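PDB 1VPH: YjbQ family protein from Sulfolobus solfataricus, which is of unknown function but adopts the YjbQ-like fold of the UPF0047 family, assembles as three chains and carries a potassium ion in the crystal. Local coordinates for residues D35-I40 / G49-F54; Q39-S44 / G118-G123; I62-H67 / R111-R116. All blocks are in the same frame, centred on the assembly; numbering follows the deposited sequence.

Overall arrangement
Contacts 1 and 2 both start from helix 34-44 and bring it down on the antiparallel five-stranded sheet, contact 1 on strand 49-55 and contact 2 on the short strand 119-120; their centres lie about 6 Å apart. Contact 3, whose centre is about 8 Å from that of contact 1 and 11 Å from that of contact 2, ties strand 110-116 of the same sheet to strand 60-65 of the three-stranded sheet. Along the chain contact 1 closes before contact 3 opens, and contact 3 is nested inside the long loop closed by contact 2. Strand 110-116 lies between strands 49-55 and 119-120, and Phe113 of contact 3 packs on Ile53 and Leu120, which connects the three contacts.

Contact 1 (D35-I40 / G49-F54); sequences DQVEQI and GICLIF
Val37 meets strand 49-55 through a single methyl: its CG1 lies 3.8 Å from Cys51 SG and 4.1 Å from Ile53 CG1, and so touches two residues that project from the same face of the strand. The contact is small, about 106 Å² in all, and wholly apolar. The thiol reaches the helix because SG stands anti to the Cys51 backbone N (chi1 171°), while the side chains of Val37 and Ile53 cross at about a right angle. On Ile53 it is the CG1 branch that faces the valine; its CD1 runs on to pack against CD1 of the Phe113 ring. The strand itself is held in place by backbone hydrogen bonds of Cys51 with Phe113 and of Ile53 with Arg111. On the outer, exposed side of the helix, Gln39 NE2 donates a bent hydrogen bond (136°) to Gln36 OE1, one turn back, with the donor tilted out of the carbonyl plane. Val37 also packs on Ile20 of strand 14-24 and on Leu120 of strand 119-120, and Ile40 on Val144 and Ile146 of strand 137-148. Helix 34-44 thus lies across one face of the five-stranded sheet, whereas Ile50, Leu52 and Phe54 of strand 49-55 pack against other subunits.

Contact 2 (Q39-S44 / G118-G123); sequences QIVEKS and GKLVRG
Val41 meets Gly118 and Leu120 without any ring or other flat group being stacked: the contact is made by branched aliphatic chains and one carbonyl oxygen. Val41 CG1 lies 4.2 Å from Gly118 O, past the oxygen and well off the peptide plane. The other methyl of the valine does the apolar work, with Val41 CG2 3.9 Å from Leu120 CD1 and the two side chains crossing at about a right angle. Val41 can serve both residues because its branches diverge, CG1 anti to the backbone N (chi1 178°) and CG2 beside it. Leu120 CD1 also packs on CB of Phe113 in the adjacent strand, and Val41 CG2 on the sulfur of Cys51.

Gly118 belongs to the turn of the beta-hairpin that links strand 110-116 to strand 119-120, and its positive phi (83°) helps the chain double back. A backbone hydrogen bond from Val121 N to Pro114 O pairs the two arms just beyond the turn, and Gly118 is tied by its backbone to Lys47. On the helix side, Ser44 OG donates to Val41 O at 2.6 Å, with the donor tilted 20° from the carbonyl plane, and also bonds to Ile46 N. The hydroxyl thus joins Val41 O to the backbone N of Ile46. One turn before Val41, Glu38 OE1 takes a weak hydrogen bond from Leu120 N.

Between the two segments the attraction is van der Waals contact between methyl groups, with one methyl near the Gly118 carbonyl oxygen. Such contacts are nondirectional; the weak bond from Leu120 N to Glu38 is the directional link nearby between this helix and this strand.

Contact 3 (I62-H67 / R111-R116); sequences IVANEH and RVFPVR
Strand 60-65, outermost in the three-stranded sheet of this chain, passes strand 110-116 of the five-stranded sheet here, with Arg111 laid against Ile62 and Val63. The Ile62 carbonyl oxygen sits over the centre of the guanidinium, with Ile62 O 3.2 Å from Arg111 CZ; it faces the flat of the group, and the angle to NH1 is poor for a hydrogen bond. Nearer the backbone, Arg111 CG slides past Ile62 CG2 at 3.8 Å. A bend at chi2 (-60°) folds the arginine chain so that its end lies alongside Val63, whose CG1 comes within 3.6 Å of Arg111 NH2. Water 1 lies in the guanidinium plane, at its edge, and accepts from Arg111 NE and from Ala64 N, each at 3.1 Å. The strands are not sheet neighbours: their axes come within 7.9 Å at an angle of 48°, so side chains and this water bridge the two sheets. Arg111 NH1 finds its hydrogen bond at Leu107 O. Shortened to an alanine, this position would probably leave Leu107 O without its NH1 donor, water 1 held from Ala64 N but not from the other strand, and a gap where the guanidinium faces Ile62 O. Further along, Ala64 CB meets the edge of the Phe113 ring, 3.8 Å from CZ, and that ring also meets Phe54 of the third subunit. Asn65 ND2 bonds to Ala64 O in the carbonyl plane, on a lone pair, and to Ser58 O of the third subunit, while Asn65 OD1 is hydrogen-bonded to ND1 of His101 of that subunit, a residue of the potassium site.

Contact 1 (D35-I40 / G49-F54)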
loop_
_atom_site.group_PDB
_atom_site.type_symbol
_atom_site.label_atom_id
_atom_site.label_comp_id
_atom_site.label_asym_id
_atom_site.label_seq_id
_atom_site.Cartn_x
_atom_site.Cartn_y
_atom_site.Cartn_z
ATOM N N ASP C 35 16.112 -9.248 7.283
ATOM C CA ASP C 35 17.516 -9.017 7.683
ATOM C C ASP C 35 18.311 -8.364 6.562
ATOM O O ASP C 35 19.122 -7.491 6.875
ATOM C CB ASP C 35 18.189 -10.276 8.259
ATOM C CG ASP C 35 17.627 -10.685 9.651
ATOM O OD1 ASP C 35 16.864 -9.906 10.307
ATOM O OD2 ASP C 35 17.986 -11.792 10.119
ATOM N N GLN C 36 18.022 -8.698 5.295
ATOM C CA GLN C 36 18.670 -8.100 4.134
ATOM C C GLN C 36 18.274 -6.669 3.989
ATOM O O GLN C 36 19.116 -5.829 3.720
ATOM C CB GLN C 36 18.275 -8.912 2.925
ATOM C CG GLN C 36 19.242 -8.990 1.836
ATOM C CD GLN C 36 20.546 -9.712 2.209
ATOM O OE1 GLN C 36 21.408 -9.104 2.848
ATOM N NE2 GLN C 36 20.741 -10.955 1.710
ATOM N N VAL C 37 16.978 -6.365 4.178
ATOM C CA VAL C 37 16.537 -4.965 4.132
ATOM C C VAL C 37 17.226 -4.152 5.232
ATOM O O VAL C 37 17.744 -3.039 5.001
ATOM C CB VAL C 37 15.009 -4.859 4.277
ATOM C CG1 VAL C 37 14.575 -3.360 4.365
ATOM C CG2 VAL C 37 14.321 -5.575 3.114
ATOM N N GLU C 38 17.240 -4.713 6.436
ATOM C CA GLU C 38 17.874 -4.071 7.573
ATOM C C GLU C 38 19.354 -3.817 7.326
ATOM O O GLU C 38 19.843 -2.709 7.625
ATOM C CB GLU C 38 17.643 -4.845 8.883
ATOM C CG GLU C 38 18.180 -4.115 10.131
ATOM C CD GLU C 38 17.625 -2.697 10.302
ATOM O OE1 GLU C 38 16.398 -2.525 10.166
ATOM O OE2 GLU C 38 18.402 -1.754 10.591
ATOM N N GLN C 39 20.058 -4.785 6.758
ATOM C CA GLN C 39 21.468 -4.542 6.462
ATOM C C GLN C 39 21.686 -3.365 5.462
ATOM O O GLN C 39 22.652 -2.582 5.610
ATOM C CB GLN C 39 22.206 -5.849 6.138
ATOM C CG GLN C 39 21.923 -6.425 4.828
ATOM C CD GLN C 39 22.887 -5.932 3.799
ATOM O OE1 GLN C 39 23.802 -5.166 4.112
ATOM N NE2 GLN C 39 22.683 -6.354 2.558
ATOM N N ILE C 40 20.829 -3.258 4.462
ATOM C CA ILE C 40 20.909 -2.204 3.467
ATOM C C ILE C 40 20.578 -0.842 4.112
ATOM O O ILE C 40 21.251 0.158 3.852
ATOM C CB ILE C 40 19.981 -2.541 2.291
ATOM C CG1 ILE C 40 20.463 -3.812 1.563
ATOM C CG2 ILE C 40 19.877 -1.344 1.327
ATOM C CD1 ILE C 40 19.380 -4.485 0.700
ATOM N N GLY C 49 14.516 8.844 7.643
ATOM C CA GLY C 49 13.956 8.888 6.322
ATOM C C GLY C 49 12.952 7.777 6.139
ATOM O O GLY C 49 12.234 7.415 7.094
ATOM N N ILE C 50 12.911 7.250 4.930
ATOM C CA ILE C 50 12.010 6.181 4.603
ATOM C C ILE C 50 12.756 5.074 3.883
ATOM O O ILE C 50 13.826 5.287 3.305
ATOM C CB ILE C 50 10.797 6.641 3.752
ATOM C CG1 ILE C 50 11.245 7.309 2.461
ATOM C CG2 ILE C 50 9.928 7.629 4.552
ATOM C CD1 ILE C 50 10.154 7.430 1.428
ATOM N N CYS C 51 12.194 3.870 3.955
ATOM C CA CYS C 51 12.751 2.747 3.236
ATOM C C CYS C 51 11.588 2.184 2.389
ATOM O O CYS C 51 10.558 1.737 2.949
ATOM C CB CYS C 51 13.297 1.723 4.185
ATOM S SG CYS C 51 13.779 0.177 3.393
ATOM N N LEU C 52 11.761 2.262 1.072
ATOM C CA LEU C 52 10.897 1.675 0.083
ATOM C C LEU C 52 11.420 0.300 -0.321
ATOM O O LEU C 52 12.552 0.161 -0.749
ATOM C CB LEU C 52 10.853 2.571 -1.178
ATOM C CG LEU C 52 10.047 2.082 -2.388
ATOM C CD1 LEU C 52 8.527 1.938 -2.067
ATOM C CD2 LEU C 52 10.209 2.968 -3.637
ATOM N N ILE C 53 10.565 -0.716 -0.209
ATOM C CA ILE C 53 10.880 -2.064 -0.640
ATOM C C ILE C 53 9.887 -2.416 -1.741
ATOM O O ILE C 53 8.672 -2.469 -1.481
ATOM C CB ILE C 53 10.682 -3.053 0.539
ATOM C CG1 ILE C 53 11.521 -2.631 1.745
ATOM C CG2 ILE C 53 11.000 -4.478 0.103
ATOM C CD1 ILE C 53 10.717 -2.069 2.880
ATOM N N PHE C 54 10.390 -2.639 -2.944
ATOM C CA PHE C 54 9.592 -2.600 -4.196
ATOM C C PHE C 54 9.990 -3.747 -5.121
ATOM O O PHE C 54 11.177 -4.009 -5.302
ATOM C CB PHE C 54 9.774 -1.245 -4.872
ATOM C CG PHE C 54 9.103 -1.116 -6.222
ATOM C CD1 PHE C 54 7.784 -0.664 -6.350
ATOM C CD2 PHE C 54 9.783 -1.452 -7.385
ATOM C CE1 PHE C 54 7.199 -0.578 -7.608
ATOM C CE2 PHE C 54 9.162 -1.361 -8.650
ATOM C CZ PHE C 54 7.888 -0.905 -8.741
#

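Contact 2 (Q39-S44 / G118-G123)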
loop_
_atom_site.group_PDB
_atom_site.type_symbol
_atom_site.label_atom_id
_atom_site.label_comp_id
_atom_site.label_asym_id
_atom_site.label_seq_id
_atom_site.Cartn_x
_atom_site.Cartn_y
_atom_site.Cartn_z
ATOM N N GLN C 39 20.058 -4.785 6.758
ATOM C CA GLN C 39 21.468 -4.542 6.462
ATOM C C GLN C 39 21.686 -3.365 5.462
ATOM O O GLN C 39 22.652 -2.582 5.610
ATOM C CB GLN C 39 22.206 -5.849 6.138
ATOM C CG GLN C 39 21.923 -6.425 4.828
ATOM C CD GLN C 39 22.887 -5.932 3.799
ATOM O OE1 GLN C 39 23.802 -5.166 4.112
ATOM N NE2 GLN C 39 22.683 -6.354 2.558
ATOM N N ILE C 40 20.829 -3.258 4.462
ATOM C CA ILE C 40 20.909 -2.204 3.467
ATOM C C ILE C 40 20.578 -0.842 4.112
ATOM O O ILE C 40 21.251 0.158 3.852
ATOM C CB ILE C 40 19.981 -2.541 2.291
ATOM C CG1 ILE C 40 20.463 -3.812 1.563
ATOM C CG2 ILE C 40 19.877 -1.344 1.327
ATOM C CD1 ILE C 40 19.380 -4.485 0.700
ATOM N N VAL C 41 19.568 -0.814 4.972
ATOM C CA VAL C 41 19.323 0.409 5.760
ATOM C C VAL C 41 20.574 0.818 6.522
ATOM O O VAL C 41 20.963 1.998 6.470
ATOM C CB VAL C 41 18.132 0.288 6.705
ATOM C CG1 VAL C 41 17.996 1.579 7.520
ATOM C CG2 VAL C 41 16.906 -0.012 5.906
ATOM N N GLU C 42 21.229 -0.142 7.193
ATOM C CA GLU C 42 22.458 0.152 7.924
ATOM C C GLU C 42 23.571 0.645 6.996
ATOM O O GLU C 42 24.221 1.651 7.301
ATOM C CB GLU C 42 22.873 -1.017 8.834
ATOM C CG GLU C 42 21.851 -1.128 9.980
ATOM C CD GLU C 42 22.064 -2.278 10.959
ATOM O OE1 GLU C 42 23.229 -2.580 11.281
ATOM O OE2 GLU C 42 21.043 -2.852 11.428
ATOM N N LYS C 43 23.730 -0.007 5.850
ATOM C CA LYS C 43 24.753 0.328 4.849
ATOM C C LYS C 43 24.579 1.729 4.281
ATOM O O LYS C 43 25.551 2.388 3.946
ATOM C CB LYS C 43 24.635 -0.684 3.698
ATOM C CG LYS C 43 25.885 -0.961 2.911
ATOM N N SER C 44 23.336 2.184 4.168
ATOM C CA SER C 44 23.010 3.475 3.569
ATOM C C SER C 44 23.656 4.634 4.302
ATOM O O SER C 44 23.880 5.692 3.704
ATOM C CB SER C 44 21.470 3.676 3.525
ATOM O OG SER C 44 20.955 3.983 4.815
ATOM N N GLY C 118 18.538 5.966 12.822
ATOM C CA GLY C 118 19.347 4.887 12.194
ATOM C C GLY C 118 18.740 3.485 11.988
ATOM O O GLY C 118 19.391 2.580 11.398
ATOM N N LYS C 119 17.516 3.282 12.458
ATOM C CA LYS C 119 16.947 1.935 12.459
ATOM C C LYS C 119 15.694 1.865 11.569
ATOM O O LYS C 119 14.966 2.797 11.499
ATOM C CB LYS C 119 16.609 1.532 13.887
ATOM N N LEU C 120 15.446 0.714 10.953
ATOM C CA LEU C 120 14.151 0.456 10.356
ATOM C C LEU C 120 13.169 0.466 11.518
ATOM O O LEU C 120 13.409 -0.191 12.538
ATOM C CB LEU C 120 14.126 -0.923 9.676
ATOM C CG LEU C 120 13.257 -1.342 8.522
ATOM C CD1 LEU C 120 13.287 -0.367 7.345
ATOM C CD2 LEU C 120 13.647 -2.810 8.087
ATOM N N VAL C 121 12.092 1.229 11.389
ATOM C CA VAL C 121 11.040 1.211 12.390
ATOM C C VAL C 121 10.098 0.098 12.023
ATOM O O VAL C 121 9.556 0.109 10.923
ATOM C CB VAL C 121 10.299 2.566 12.438
ATOM C CG1 VAL C 121 9.092 2.517 13.356
ATOM C CG2 VAL C 121 11.285 3.681 12.899
ATOM N N ARG C 122 9.943 -0.870 12.916
ATOM C CA ARG C 122 9.012 -1.948 12.707
ATOM C C ARG C 122 8.723 -2.678 13.984
ATOM O O ARG C 122 9.514 -2.659 14.940
ATOM C CB ARG C 122 9.564 -2.908 11.695
ATOM C CG ARG C 122 10.764 -3.644 12.156
ATOM C CD ARG C 122 11.308 -4.441 11.015
ATOM N NE ARG C 122 12.446 -5.161 11.493
ATOM C CZ ARG C 122 12.393 -6.312 12.142
ATOM N NH1 ARG C 122 11.241 -6.942 12.375
ATOM N NH2 ARG C 122 13.532 -6.841 12.565
ATOM N N GLY C 123 7.603 -3.369 14.006
ATOM C CA GLY C 123 7.237 -4.082 15.210
ATOM C C GLY C 123 8.111 -5.298 15.418
ATOM O O GLY C 123 8.779 -5.796 14.488
#

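Contact 3 (I62-H67 / R111-R116)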
loop_
_atom_site.group_PDB
_atom_site.type_symbol
_atom_site.label_atom_id
_atom_site.label_comp_id
_atom_site.label_asym_id
_atom_site.label_seq_id
_atom_site.Cartn_x
_atom_site.Cartn_y
_atom_site.Cartn_z
ATOM N N ILE C 62 5.034 -7.471 -2.114
ATOM C CA ILE C 62 5.798 -7.259 -0.856
ATOM C C ILE C 62 4.802 -7.055 0.234
ATOM O O ILE C 62 3.888 -6.246 0.050
ATOM C CB ILE C 62 6.705 -6.023 -0.947
ATOM C CG1 ILE C 62 7.837 -6.233 -2.007
ATOM C CG2 ILE C 62 7.331 -5.703 0.411
ATOM C CD1 ILE C 62 8.871 -7.389 -1.643
ATOM N N VAL C 63 4.904 -7.835 1.334
ATOM C CA VAL C 63 4.033 -7.648 2.495
ATOM C C VAL C 63 4.843 -7.612 3.768
ATOM O O VAL C 63 6.014 -7.932 3.775
ATOM C CB VAL C 63 2.887 -8.720 2.616
ATOM C CG1 VAL C 63 2.004 -8.662 1.411
ATOM C CG2 VAL C 63 3.450 -10.122 2.864
ATOM N N ALA C 64 4.205 -7.293 4.881
ATOM C CA ALA C 64 4.886 -7.374 6.158
ATOM C C ALA C 64 3.985 -8.008 7.219
ATOM O O ALA C 64 2.785 -7.667 7.360
ATOM C CB ALA C 64 5.360 -6.002 6.570
ATOM N N ASN C 65 4.491 -9.053 7.846
ATOM C CA ASN C 65 3.747 -9.684 8.928
ATOM C C ASN C 65 4.657 -10.578 9.737
ATOM O O ASN C 65 5.868 -10.470 9.619
ATOM C CB ASN C 65 2.495 -10.380 8.437
ATOM C CG ASN C 65 1.382 -10.146 9.363
ATOM O OD1 ASN C 65 1.168 -10.954 10.277
ATOM N ND2 ASN C 65 0.727 -8.947 9.243
ATOM N N GLU C 66 4.072 -11.412 10.594
ATOM C CA GLU C 66 4.835 -12.175 11.532
ATOM C C GLU C 66 5.396 -13.441 10.942
ATOM O O GLU C 66 4.665 -14.217 10.309
ATOM C CB GLU C 66 3.977 -12.550 12.744
ATOM C CG GLU C 66 4.809 -13.188 13.836
ATOM C CD GLU C 66 4.039 -13.449 15.113
ATOM O OE1 GLU C 66 2.959 -12.840 15.350
ATOM O OE2 GLU C 66 4.557 -14.283 15.892
ATOM N N HIS C 67 6.691 -13.675 11.197
ATOM C CA HIS C 67 7.329 -14.882 10.726
ATOM C C HIS C 67 6.996 -16.018 11.666
ATOM O O HIS C 67 7.719 -16.233 12.630
ATOM C CB HIS C 67 8.842 -14.727 10.668
ATOM C CG HIS C 67 9.511 -15.817 9.911
ATOM N ND1 HIS C 67 10.305 -15.572 8.808
ATOM C CD2 HIS C 67 9.530 -17.165 10.106
ATOM C CE1 HIS C 67 10.802 -16.723 8.373
ATOM N NE2 HIS C 67 10.325 -17.703 9.122
ATOM N N ARG C 111 6.167 -1.807 -0.040
ATOM C CA ARG C 111 5.853 -1.369 1.268
ATOM C C ARG C 111 6.861 -0.279 1.636
ATOM O O ARG C 111 7.974 -0.259 1.151
ATOM C CB ARG C 111 5.886 -2.533 2.249
ATOM C CG ARG C 111 4.765 -3.529 2.173
ATOM C CD ARG C 111 3.393 -2.895 2.429
ATOM N NE ARG C 111 2.378 -3.936 2.419
ATOM C CZ ARG C 111 1.694 -4.347 1.366
ATOM N NH1 ARG C 111 1.878 -3.810 0.178
ATOM N NH2 ARG C 111 0.779 -5.308 1.521
ATOM N N VAL C 112 6.422 0.644 2.454
ATOM C CA VAL C 112 7.262 1.799 2.870
ATOM C C VAL C 112 7.363 1.771 4.397
ATOM O O VAL C 112 6.329 1.636 5.098
ATOM C CB VAL C 112 6.709 3.110 2.411
ATOM C CG1 VAL C 112 7.593 4.269 2.866
ATOM C CG2 VAL C 112 6.557 3.095 0.904
ATOM N N PHE C 113 8.591 1.794 4.904
ATOM C CA PHE C 113 8.843 1.777 6.350
ATOM C C PHE C 113 9.538 3.096 6.766
ATOM O O PHE C 113 10.274 3.687 5.968
ATOM C CB PHE C 113 9.753 0.616 6.761
ATOM C CG PHE C 113 9.075 -0.716 6.832
ATOM C CD1 PHE C 113 8.699 -1.356 5.689
ATOM C CD2 PHE C 113 8.827 -1.314 8.067
ATOM C CE1 PHE C 113 8.050 -2.560 5.745
ATOM C CE2 PHE C 113 8.189 -2.523 8.140
ATOM C CZ PHE C 113 7.809 -3.160 6.969
ATOM N N PRO C 114 9.308 3.537 8.021
ATOM C CA PRO C 114 10.112 4.631 8.499
ATOM C C PRO C 114 11.510 4.128 8.832
ATOM O O PRO C 114 11.687 2.960 9.150
ATOM C CB PRO C 114 9.420 5.087 9.798
ATOM C CG PRO C 114 8.133 4.350 9.852
ATOM C CD PRO C 114 8.377 3.093 9.059
ATOM N N VAL C 115 12.465 5.036 8.716
ATOM C CA VAL C 115 13.833 4.843 9.166
ATOM C C VAL C 115 14.105 5.964 10.153
ATOM O O VAL C 115 13.914 7.122 9.842
ATOM C CB VAL C 115 14.827 4.860 7.983
ATOM C CG1 VAL C 115 16.301 4.834 8.495
ATOM C CG2 VAL C 115 14.562 3.706 7.067
ATOM N N ARG C 116 14.482 5.598 11.393
ATOM C CA ARG C 116 14.507 6.565 12.482
ATOM C C ARG C 116 15.679 6.284 13.380
ATOM O O ARG C 116 15.986 5.126 13.700
ATOM C CB ARG C 116 13.201 6.523 13.248
ATOM C CG ARG C 116 13.033 7.706 14.222
ATOM C CD ARG C 116 11.635 7.761 14.674
ATOM N NE ARG C 116 11.306 8.884 15.553
ATOM C CZ ARG C 116 10.130 9.002 16.168
ATOM N NH1 ARG C 116 9.185 8.090 15.972
ATOM N NH2 ARG C 116 9.872 10.025 16.981
HETATM O O HOH W 1 1.438 -6.055 4.461
#